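Local coordinates for succinoglycan biosynthesis protein (Bacillus cereus ATCC 14579, PDB 2QGM), which is of unproven function but is an erythromycin esterase-like protein, possibly involved in succinoglycan biosynthesis, at residues V101-W115 with W292-H306. Residues are numbered along the deposited sequence; the frame is centred on the assembly and turned at random.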
ATOM      1  N   VAL A 101      -8.322  10.258   8.670  1.00 15.63           N
ATOM      2  CA  VAL A 101      -9.692   9.821   8.915  1.00 15.47           C
ATOM      3  C   VAL A 101     -10.480  10.811   9.774  1.00 17.28           C
ATOM      4  O   VAL A 101     -11.575  11.233   9.400  1.00 16.50           O
ATOM      5  CB  VAL A 101      -9.724   8.420   9.596  1.00 14.70           C
ATOM      6  CG1 VAL A 101     -11.137   8.071  10.020  1.00 14.01           C
ATOM      7  CG2 VAL A 101      -9.228   7.362   8.635  1.00 14.00           C
ATOM      8  N   THR A 102      -9.898  11.199  10.902  1.00 16.20           N
ATOM      9  CA  THR A 102     -10.553  12.100  11.837  1.00 18.69           C
ATOM     10  C   THR A 102     -10.593  13.585  11.476  1.00 19.52           C
ATOM     11  O   THR A 102     -11.537  14.281  11.856  1.00 20.08           O
ATOM     12  CB  THR A 102      -9.924  11.983  13.235  1.00 20.00           C
ATOM     13  OG1 THR A 102      -8.553  12.384  13.168  1.00 19.72           O
ATOM     14  CG2 THR A 102     -10.003  10.557  13.747  1.00 21.74           C
ATOM     15  N   GLU A 103      -9.587  14.078  10.759  1.00 18.50           N
ATOM     16  CA  GLU A 103      -9.529  15.502  10.408  1.00 19.65           C
ATOM     17  C   GLU A 103      -9.711  15.850   8.924  1.00 20.36           C
ATOM     18  O   GLU A 103     -10.004  17.002   8.590  1.00 20.96           O
ATOM     19  CB  GLU A 103      -8.193  16.096  10.886  1.00 22.39           C
ATOM     20  CG  GLU A 103      -7.958  16.047  12.397  1.00 23.45           C
ATOM     21  CD  GLU A 103      -9.041  16.766  13.189  1.00 25.48           C
ATOM     22  OE1 GLU A 103      -9.529  17.812  12.719  1.00 26.92           O
ATOM     23  OE2 GLU A 103      -9.395  16.293  14.286  1.00 27.50           O
HETATM   24  N   MSE A 104      -9.550  14.871   8.036  1.00 19.08           N
HETATM   25  CA  MSE A 104      -9.669  15.147   6.610  1.00 17.50           C
HETATM   26  C   MSE A 104     -10.694  14.327   5.831  1.00 17.96           C
HETATM   27  O   MSE A 104     -10.708  14.345   4.600  1.00 17.42           O
HETATM   28  CB  MSE A 104      -8.291  15.021   5.954  1.00 19.09           C
HETATM   29  CG  MSE A 104      -7.307  16.079   6.422  1.00 21.57           C
HETATM   30 SE   MSE A 104      -5.697  16.084   5.378  1.00 28.78          SE
HETATM   31  CE  MSE A 104      -6.435  16.746   3.719  1.00 24.68           C
ATOM     32  N   GLY A 105     -11.544  13.602   6.546  1.00 17.19           N
ATOM     33  CA  GLY A 105     -12.576  12.815   5.895  1.00 17.37           C
ATOM     34  C   GLY A 105     -12.155  11.649   5.022  1.00 17.10           C
ATOM     35  O   GLY A 105     -12.830  11.356   4.036  1.00 17.59           O
ATOM     36  N   PHE A 106     -11.043  10.992   5.345  1.00 14.08           N
ATOM     37  CA  PHE A 106     -10.637   9.834   4.562  1.00 14.68           C
ATOM     38  C   PHE A 106     -11.408   8.647   5.126  1.00 14.87           C
ATOM     39  O   PHE A 106     -11.556   8.517   6.341  1.00 15.51           O
ATOM     40  CB  PHE A 106      -9.118   9.649   4.622  1.00 11.50           C
ATOM     41  CG  PHE A 106      -8.383  10.492   3.613  1.00 13.10           C
ATOM     42  CD1 PHE A 106      -7.993   9.954   2.390  1.00 12.61           C
ATOM     43  CD2 PHE A 106      -8.143  11.844   3.860  1.00 14.29           C
ATOM     44  CE1 PHE A 106      -7.372  10.755   1.417  1.00 15.42           C
ATOM     45  CE2 PHE A 106      -7.524  12.659   2.902  1.00 15.51           C
ATOM     46  CZ  PHE A 106      -7.139  12.113   1.679  1.00 14.37           C
ATOM     47  N   THR A 107     -11.905   7.787   4.242  1.00 13.79           N
ATOM     48  CA  THR A 107     -12.745   6.669   4.666  1.00 14.90           C
ATOM     49  C   THR A 107     -12.395   5.287   4.130  1.00 14.04           C
ATOM     50  O   THR A 107     -12.749   4.273   4.729  1.00 16.75           O
ATOM     51  CB  THR A 107     -14.192   6.969   4.283  1.00 16.24           C
ATOM     52  OG1 THR A 107     -14.240   7.312   2.891  1.00 17.96           O
ATOM     53  CG2 THR A 107     -14.730   8.143   5.102  1.00 18.36           C
ATOM     54  N   ASN A 108     -11.718   5.240   2.994  1.00 13.29           N
ATOM     55  CA  ASN A 108     -11.343   3.953   2.404  1.00 14.65           C
ATOM     56  C   ASN A 108      -9.883   3.652   2.683  1.00 14.69           C
ATOM     57  O   ASN A 108      -8.998   4.424   2.308  1.00 15.86           O
ATOM     58  CB  ASN A 108     -11.564   3.981   0.890  1.00 14.37           C
ATOM     59  CG  ASN A 108     -12.970   4.390   0.521  1.00 17.14           C
ATOM     60  OD1 ASN A 108     -13.177   5.253  -0.334  1.00 18.26           O
ATOM     61  ND2 ASN A 108     -13.951   3.768   1.161  1.00 14.40           N
ATOM     62  N   PHE A 109      -9.626   2.532   3.345  1.00 13.08           N
ATOM     63  CA  PHE A 109      -8.256   2.156   3.637  1.00 13.81           C
ATOM     64  C   PHE A 109      -7.899   0.969   2.745  1.00 15.80           C
ATOM     65  O   PHE A 109      -8.308  -0.166   3.014  1.00 15.44           O
ATOM     66  CB  PHE A 109      -8.108   1.782   5.112  1.00 12.74           C
ATOM     67  CG  PHE A 109      -6.698   1.460   5.512  1.00 13.56           C
ATOM     68  CD1 PHE A 109      -5.747   2.472   5.650  1.00 12.18           C
ATOM     69  CD2 PHE A 109      -6.303   0.134   5.699  1.00 12.79           C
ATOM     70  CE1 PHE A 109      -4.419   2.168   5.967  1.00 14.32           C
ATOM     71  CE2 PHE A 109      -4.982  -0.176   6.014  1.00 15.72           C
ATOM     72  CZ  PHE A 109      -4.037   0.838   6.147  1.00 13.26           C
ATOM     73  N   ALA A 110      -7.147   1.245   1.679  1.00 15.19           N
ATOM     74  CA  ALA A 110      -6.730   0.217   0.716  1.00 14.25           C
ATOM     75  C   ALA A 110      -5.288  -0.176   1.008  1.00 15.64           C
ATOM     76  O   ALA A 110      -4.366   0.625   0.821  1.00 14.00           O
ATOM     77  CB  ALA A 110      -6.863   0.754  -0.716  1.00 17.29           C
HETATM   78  N   MSE A 111      -5.096  -1.411   1.460  1.00 13.99           N
HETATM   79  CA  MSE A 111      -3.765  -1.887   1.842  1.00 16.52           C
HETATM   80  C   MSE A 111      -3.176  -2.911   0.884  1.00 15.81           C
HETATM   81  O   MSE A 111      -3.903  -3.643   0.224  1.00 14.38           O
HETATM   82  CB  MSE A 111      -3.834  -2.497   3.252  1.00 14.89           C
HETATM   83  CG  MSE A 111      -2.491  -2.920   3.837  1.00 19.01           C
HETATM   84 SE   MSE A 111      -2.654  -3.788   5.560  1.00 25.33          SE
HETATM   85  CE  MSE A 111      -1.619  -2.582   6.619  1.00 23.69           C
ATOM     86  N   GLU A 112      -1.848  -2.950   0.831  1.00 15.26           N
ATOM     87  CA  GLU A 112      -1.117  -3.894   0.000  1.00 16.65           C
ATOM     88  C   GLU A 112      -1.170  -5.199   0.789  1.00 16.19           C
ATOM     89  O   GLU A 112      -0.226  -5.573   1.491  1.00 17.46           O
ATOM     90  CB  GLU A 112       0.337  -3.427  -0.182  1.00 17.17           C
ATOM     91  CG  GLU A 112       1.173  -4.294  -1.131  1.00 17.95           C
ATOM     92  CD  GLU A 112       2.650  -3.916  -1.158  1.00 20.31           C
ATOM     93  OE1 GLU A 112       3.023  -2.842  -0.636  1.00 20.49           O
ATOM     94  OE2 GLU A 112       3.439  -4.705  -1.721  1.00 21.49           O
ATOM     95  N   GLU A 113      -2.315  -5.864   0.688  1.00 13.79           N
ATOM     96  CA  GLU A 113      -2.588  -7.132   1.364  1.00 13.81           C
ATOM     97  C   GLU A 113      -3.586  -7.818   0.433  1.00 12.60           C
ATOM     98  O   GLU A 113      -4.342  -7.148  -0.270  1.00 12.16           O
ATOM     99  CB  GLU A 113      -3.211  -6.865   2.741  1.00 16.17           C
ATOM    100  CG  GLU A 113      -3.651  -8.110   3.526  1.00 17.67           C
ATOM    101  CD  GLU A 113      -2.531  -9.109   3.724  1.00 19.28           C
ATOM    102  OE1 GLU A 113      -2.464 -10.109   2.970  1.00 22.14           O
ATOM    103  OE2 GLU A 113      -1.712  -8.900   4.640  1.00 19.28           O
ATOM    104  N   ASP A 114      -3.577  -9.144   0.410  1.00 12.75           N
ATOM    105  CA  ASP A 114      -4.461  -9.870  -0.491  1.00 13.07           C
ATOM    106  C   ASP A 114      -5.951  -9.609  -0.301  1.00 12.73           C
ATOM    107  O   ASP A 114      -6.445  -9.448   0.819  1.00 13.27           O
ATOM    108  CB  ASP A 114      -4.178 -11.374  -0.429  1.00 13.55           C
ATOM    109  CG  ASP A 114      -2.746 -11.717  -0.836  1.00 15.30           C
ATOM    110  OD1 ASP A 114      -2.137 -10.943  -1.610  1.00 15.77           O
ATOM    111  OD2 ASP A 114      -2.233 -12.770  -0.394  1.00 14.57           O
ATOM    112  N   TRP A 115      -6.654  -9.566  -1.429  1.00 12.82           N
ATOM    113  CA  TRP A 115      -8.093  -9.320  -1.475  1.00 12.95           C
ATOM    114  C   TRP A 115      -8.846 -10.097  -0.392  1.00 14.31           C
ATOM    115  O   TRP A 115      -9.585  -9.511   0.410  1.00 14.91           O
ATOM    116  CB  TRP A 115      -8.620  -9.690  -2.868  1.00 12.76           C
ATOM    117  CG  TRP A 115     -10.085  -9.430  -3.011  1.00 12.52           C
ATOM    118  CD1 TRP A 115     -11.098 -10.302  -2.765  1.00 14.53           C
ATOM    119  CD2 TRP A 115     -10.700  -8.175  -3.324  1.00 13.46           C
ATOM    120  NE1 TRP A 115     -12.312  -9.671  -2.901  1.00 13.25           N
ATOM    121  CE2 TRP A 115     -12.096  -8.362  -3.244  1.00 14.05           C
ATOM    122  CE3 TRP A 115     -10.204  -6.906  -3.665  1.00 15.93           C
ATOM    123  CZ2 TRP A 115     -13.012  -7.324  -3.488  1.00 14.29           C
ATOM    124  CZ3 TRP A 115     -11.113  -5.872  -3.908  1.00 14.05           C
ATOM    125  CH2 TRP A 115     -12.501  -6.092  -3.817  1.00 15.24           C
ATOM    126  N   TRP A 292     -11.497   1.465  -7.476  1.00 15.47           N
ATOM    127  CA  TRP A 292     -12.797   0.831  -7.328  1.00 15.57           C
ATOM    128  C   TRP A 292     -13.365   1.217  -5.957  1.00 14.05           C
ATOM    129  O   TRP A 292     -14.554   1.471  -5.811  1.00 14.41           O
ATOM    130  CB  TRP A 292     -12.683  -0.693  -7.418  1.00 17.28           C
ATOM    131  CG  TRP A 292     -13.908  -1.390  -6.912  1.00 16.14           C
ATOM    132  CD1 TRP A 292     -15.067  -1.623  -7.595  1.00 17.39           C
ATOM    133  CD2 TRP A 292     -14.111  -1.890  -5.588  1.00 15.92           C
ATOM    134  NE1 TRP A 292     -15.983  -2.239  -6.775  1.00 18.35           N
ATOM    135  CE2 TRP A 292     -15.420  -2.414  -5.530  1.00 19.85           C
ATOM    136  CE3 TRP A 292     -13.313  -1.947  -4.435  1.00 19.09           C
ATOM    137  CZ2 TRP A 292     -15.955  -2.985  -4.368  1.00 19.10           C
ATOM    138  CZ3 TRP A 292     -13.841  -2.514  -3.280  1.00 20.64           C
ATOM    139  CH2 TRP A 292     -15.151  -3.025  -3.257  1.00 19.26           C
ATOM    140  N   ALA A 293     -12.498   1.262  -4.953  1.00 17.10           N
ATOM    141  CA  ALA A 293     -12.930   1.600  -3.613  1.00 16.39           C
ATOM    142  C   ALA A 293     -13.487   3.019  -3.552  1.00 15.28           C
ATOM    143  O   ALA A 293     -14.523   3.266  -2.926  1.00 16.30           O
ATOM    144  CB  ALA A 293     -11.774   1.455  -2.637  1.00 17.60           C
ATOM    145  N   GLN A 294     -12.793   3.947  -4.200  1.00 15.58           N
ATOM    146  CA  GLN A 294     -13.207   5.344  -4.205  1.00 15.91           C
ATOM    147  C   GLN A 294     -14.534   5.539  -4.926  1.00 17.69           C
ATOM    148  O   GLN A 294     -15.436   6.198  -4.416  1.00 19.06           O
ATOM    149  CB  GLN A 294     -12.143   6.205  -4.881  1.00 16.55           C
ATOM    150  CG  GLN A 294     -12.506   7.676  -4.999  1.00 17.71           C
ATOM    151  CD  GLN A 294     -12.752   8.336  -3.655  1.00 19.25           C
ATOM    152  OE1 GLN A 294     -12.091   8.028  -2.661  1.00 19.11           O
ATOM    153  NE2 GLN A 294     -13.704   9.257  -3.622  1.00 19.69           N
ATOM    154  N   GLU A 295     -14.658   4.955  -6.111  1.00 19.72           N
ATOM    155  CA  GLU A 295     -15.881   5.120  -6.882  1.00 21.15           C
ATOM    156  C   GLU A 295     -17.085   4.398  -6.296  1.00 20.50           C
ATOM    157  O   GLU A 295     -18.224   4.788  -6.538  1.00 22.58           O
ATOM    158  CB  GLU A 295     -15.673   4.666  -8.328  1.00 24.01           C
ATOM    159  CG  GLU A 295     -15.311   3.210  -8.497  1.00 29.86           C
ATOM    160  CD  GLU A 295     -15.210   2.798  -9.960  1.00 33.41           C
ATOM    161  OE1 GLU A 295     -16.263   2.695 -10.628  1.00 37.38           O
ATOM    162  OE2 GLU A 295     -14.076   2.593 -10.439  1.00 34.69           O
ATOM    163  N   THR A 296     -16.836   3.359  -5.509  1.00 18.22           N
ATOM    164  CA  THR A 296     -17.925   2.591  -4.919  1.00 18.91           C
ATOM    165  C   THR A 296     -18.421   3.130  -3.588  1.00 17.66           C
ATOM    166  O   THR A 296     -19.626   3.225  -3.359  1.00 16.72           O
ATOM    167  CB  THR A 296     -17.508   1.124  -4.722  1.00 20.23           C
ATOM    168  OG1 THR A 296     -17.082   0.582  -5.977  1.00 19.98           O
ATOM    169  CG2 THR A 296     -18.684   0.305  -4.195  1.00 22.68           C
ATOM    170  N   PHE A 297     -17.492   3.506  -2.720  1.00 16.39           N
ATOM    171  CA  PHE A 297     -17.854   3.978  -1.388  1.00 18.15           C
ATOM    172  C   PHE A 297     -17.784   5.490  -1.185  1.00 18.65           C
ATOM    173  O   PHE A 297     -18.312   6.010  -0.206  1.00 18.76           O
ATOM    174  CB  PHE A 297     -16.973   3.260  -0.370  1.00 18.66           C
ATOM    175  CG  PHE A 297     -17.127   1.763  -0.407  1.00 21.76           C
ATOM    176  CD1 PHE A 297     -18.340   1.169  -0.053  1.00 23.03           C
ATOM    177  CD2 PHE A 297     -16.075   0.945  -0.823  1.00 21.05           C
ATOM    178  CE1 PHE A 297     -18.505  -0.214  -0.115  1.00 23.99           C
ATOM    179  CE2 PHE A 297     -16.230  -0.442  -0.889  1.00 22.90           C
ATOM    180  CZ  PHE A 297     -17.448  -1.027  -0.534  1.00 24.87           C
ATOM    181  N   GLY A 298     -17.139   6.193  -2.111  1.00 18.73           N
ATOM    182  CA  GLY A 298     -17.036   7.637  -1.995  1.00 17.80           C
ATOM    183  C   GLY A 298     -16.100   8.043  -0.879  1.00 17.82           C
ATOM    184  O   GLY A 298     -15.280   7.240  -0.441  1.00 17.15           O
ATOM    185  N   GLY A 299     -16.226   9.277  -0.402  1.00 17.40           N
ATOM    186  CA  GLY A 299     -15.347   9.746   0.657  1.00 17.10           C
ATOM    187  C   GLY A 299     -13.977  10.007   0.066  1.00 16.55           C
ATOM    188  O   GLY A 299     -13.873  10.628  -0.990  1.00 15.61           O
ATOM    189  N   LYS A 300     -12.931   9.538   0.738  1.00 15.63           N
ATOM    190  CA  LYS A 300     -11.565   9.709   0.252  1.00 16.50           C
ATOM    191  C   LYS A 300     -10.801   8.415   0.503  1.00 14.64           C
ATOM    192  O   LYS A 300     -11.120   7.666   1.425  1.00 14.45           O
ATOM    193  CB  LYS A 300     -10.883  10.877   0.963  1.00 17.70           C
ATOM    194  CG  LYS A 300     -11.545  12.224   0.724  1.00 19.68           C
ATOM    195  CD  LYS A 300     -10.807  13.297   1.509  1.00 19.69           C
ATOM    196  CE  LYS A 300     -11.354  14.677   1.234  1.00 20.88           C
ATOM    197  NZ  LYS A 300     -10.717  15.666   2.143  1.00 16.95           N
ATOM    198  N   THR A 301      -9.780   8.172  -0.316  1.00 13.47           N
ATOM    199  CA  THR A 301      -9.003   6.940  -0.246  1.00 13.79           C
ATOM    200  C   THR A 301      -7.527   7.029   0.086  1.00 12.87           C
ATOM    201  O   THR A 301      -6.784   7.841  -0.459  1.00 12.45           O
ATOM    202  CB  THR A 301      -9.116   6.178  -1.569  1.00 13.45           C
ATOM    203  OG1 THR A 301     -10.499   5.968  -1.854  1.00 13.07           O
ATOM    204  CG2 THR A 301      -8.406   4.832  -1.485  1.00 16.59           C
HETATM  205  N   MSE A 302      -7.115   6.151   0.992  1.00 12.17           N
HETATM  206  CA  MSE A 302      -5.730   6.060   1.417  1.00 13.52           C
HETATM  207  C   MSE A 302      -5.155   4.761   0.863  1.00 14.31           C
HETATM  208  O   MSE A 302      -5.790   3.713   0.951  1.00 14.47           O
HETATM  209  CB  MSE A 302      -5.643   6.029   2.939  1.00 14.84           C
HETATM  210  CG  MSE A 302      -6.196   7.264   3.650  1.00 13.70           C
HETATM  211 SE   MSE A 302      -6.443   6.917   5.556  1.00 23.80          SE
HETATM  212  CE  MSE A 302      -8.065   5.895   5.411  1.00 13.46           C
ATOM    213  N   VAL A 303      -3.965   4.833   0.279  1.00 12.88           N
ATOM    214  CA  VAL A 303      -3.310   3.643  -0.246  1.00 14.08           C
ATOM    215  C   VAL A 303      -2.050   3.397   0.589  1.00 12.76           C
ATOM    216  O   VAL A 303      -1.094   4.174   0.555  1.00 13.66           O
ATOM    217  CB  VAL A 303      -2.934   3.806  -1.734  1.00 14.89           C
ATOM    218  CG1 VAL A 303      -2.154   2.574  -2.228  1.00 14.75           C
ATOM    219  CG2 VAL A 303      -4.203   3.987  -2.552  1.00 16.51           C
ATOM    220  N   TRP A 304      -2.085   2.322   1.365  1.00 13.62           N
ATOM    221  CA  TRP A 304      -0.972   1.938   2.228  1.00 13.84           C
ATOM    222  C   TRP A 304      -0.179   0.855   1.512  1.00 13.13           C
ATOM    223  O   TRP A 304      -0.701  -0.228   1.238  1.00 12.81           O
ATOM    224  CB  TRP A 304      -1.514   1.399   3.555  1.00 15.32           C
ATOM    225  CG  TRP A 304      -0.475   0.848   4.500  1.00 16.88           C
ATOM    226  CD1 TRP A 304       0.406  -0.165   4.258  1.00 17.39           C
ATOM    227  CD2 TRP A 304      -0.278   1.234   5.868  1.00 16.91           C
ATOM    228  NE1 TRP A 304       1.135  -0.439   5.396  1.00 18.38           N
ATOM    229  CE2 TRP A 304       0.734   0.407   6.396  1.00 17.67           C
ATOM    230  CE3 TRP A 304      -0.863   2.200   6.698  1.00 16.95           C
ATOM    231  CZ2 TRP A 304       1.176   0.511   7.721  1.00 18.10           C
ATOM    232  CZ3 TRP A 304      -0.425   2.305   8.016  1.00 15.49           C
ATOM    233  CH2 TRP A 304       0.585   1.465   8.513  1.00 18.98           C
ATOM    234  N   ALA A 305       1.082   1.134   1.209  1.00 12.31           N
ATOM    235  CA  ALA A 305       1.908   0.155   0.509  1.00 11.49           C
ATOM    236  C   ALA A 305       3.358   0.566   0.628  1.00 13.80           C
ATOM    237  O   ALA A 305       3.668   1.585   1.235  1.00 13.76           O
ATOM    238  CB  ALA A 305       1.497   0.097  -0.963  1.00 15.40           C
ATOM    239  N   HIS A 306       4.247  -0.236   0.064  1.00 13.27           N
ATOM    240  CA  HIS A 306       5.659   0.091   0.098  1.00 14.73           C
ATOM    241  C   HIS A 306       5.893   1.326  -0.773  1.00 13.73           C
ATOM    242  O   HIS A 306       5.100   1.613  -1.665  1.00 15.29           O
ATOM    243  CB  HIS A 306       6.482  -1.070  -0.458  1.00 15.01           C
ATOM    244  CG  HIS A 306       7.949  -0.947  -0.189  1.00 17.89           C
ATOM    245  ND1 HIS A 306       8.762  -0.052  -0.854  1.00 17.46           N
ATOM    246  CD2 HIS A 306       8.745  -1.585   0.702  1.00 18.61           C
ATOM    247  CE1 HIS A 306       9.992  -0.143  -0.382  1.00 17.99           C
ATOM    248  NE2 HIS A 306      10.008  -1.067   0.564  1.00 17.16           N
TER
HETATM  249  O   HOH W   1     -15.969   5.369   2.032  1.00 24.41           O
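M302 N donates to N108 O at 2.9 Å, with an N-H...O angle of 175°, tying together two neighbouring parallel strands, 301-304 and 108-111, in a register that sets F109 beside M302 and M111 beside W304. The ladder continues through A110, whose N and O both bond to strand 301-304, and ends where E112 N meets W304 O. At its start, K300 O accepts from both T107 N and N108 N.

The face bearing F109, M111, M302 and W304 is closely packed and buried. M111 CE lies 3.8 Å from the centroid of the W304 five-membered ring, only 13° off the ring normal, a CH-pi contact over the face. A bend at chi3 of -120° carries this methyl over the indole while SE stays farther above it. F109 CZ reaches W304 CE3 at 3.5 Å, the rings oblique to each other, and M302 CE meets V101 CG2 at 3.7 Å. W304 NE1 is hydrogen-bonded to Y140 OH, and helix 143-157 covers this face through M148 and M152.

The solvent side is the G105-K300 end, where G105 and G299 are exposed and water 1 bridges T107 OG1 and G298 O. K300 CB makes a CH-pi contact over one face of the F106 ring, 3.6 Å from its centroid, and the extended chain beyond it brings NZ to M104 O at 2.8 Å.

At the other end, E112 OE1 accepts from H306 N at 3.0 Å, linking the loops that follow the strands. Adjacent parallel strands, each entered from a helix (87-104 and 276-297), are characteristic of an alpha/beta sheet, here the mixed central sheet of an erythromycin esterase-like fold.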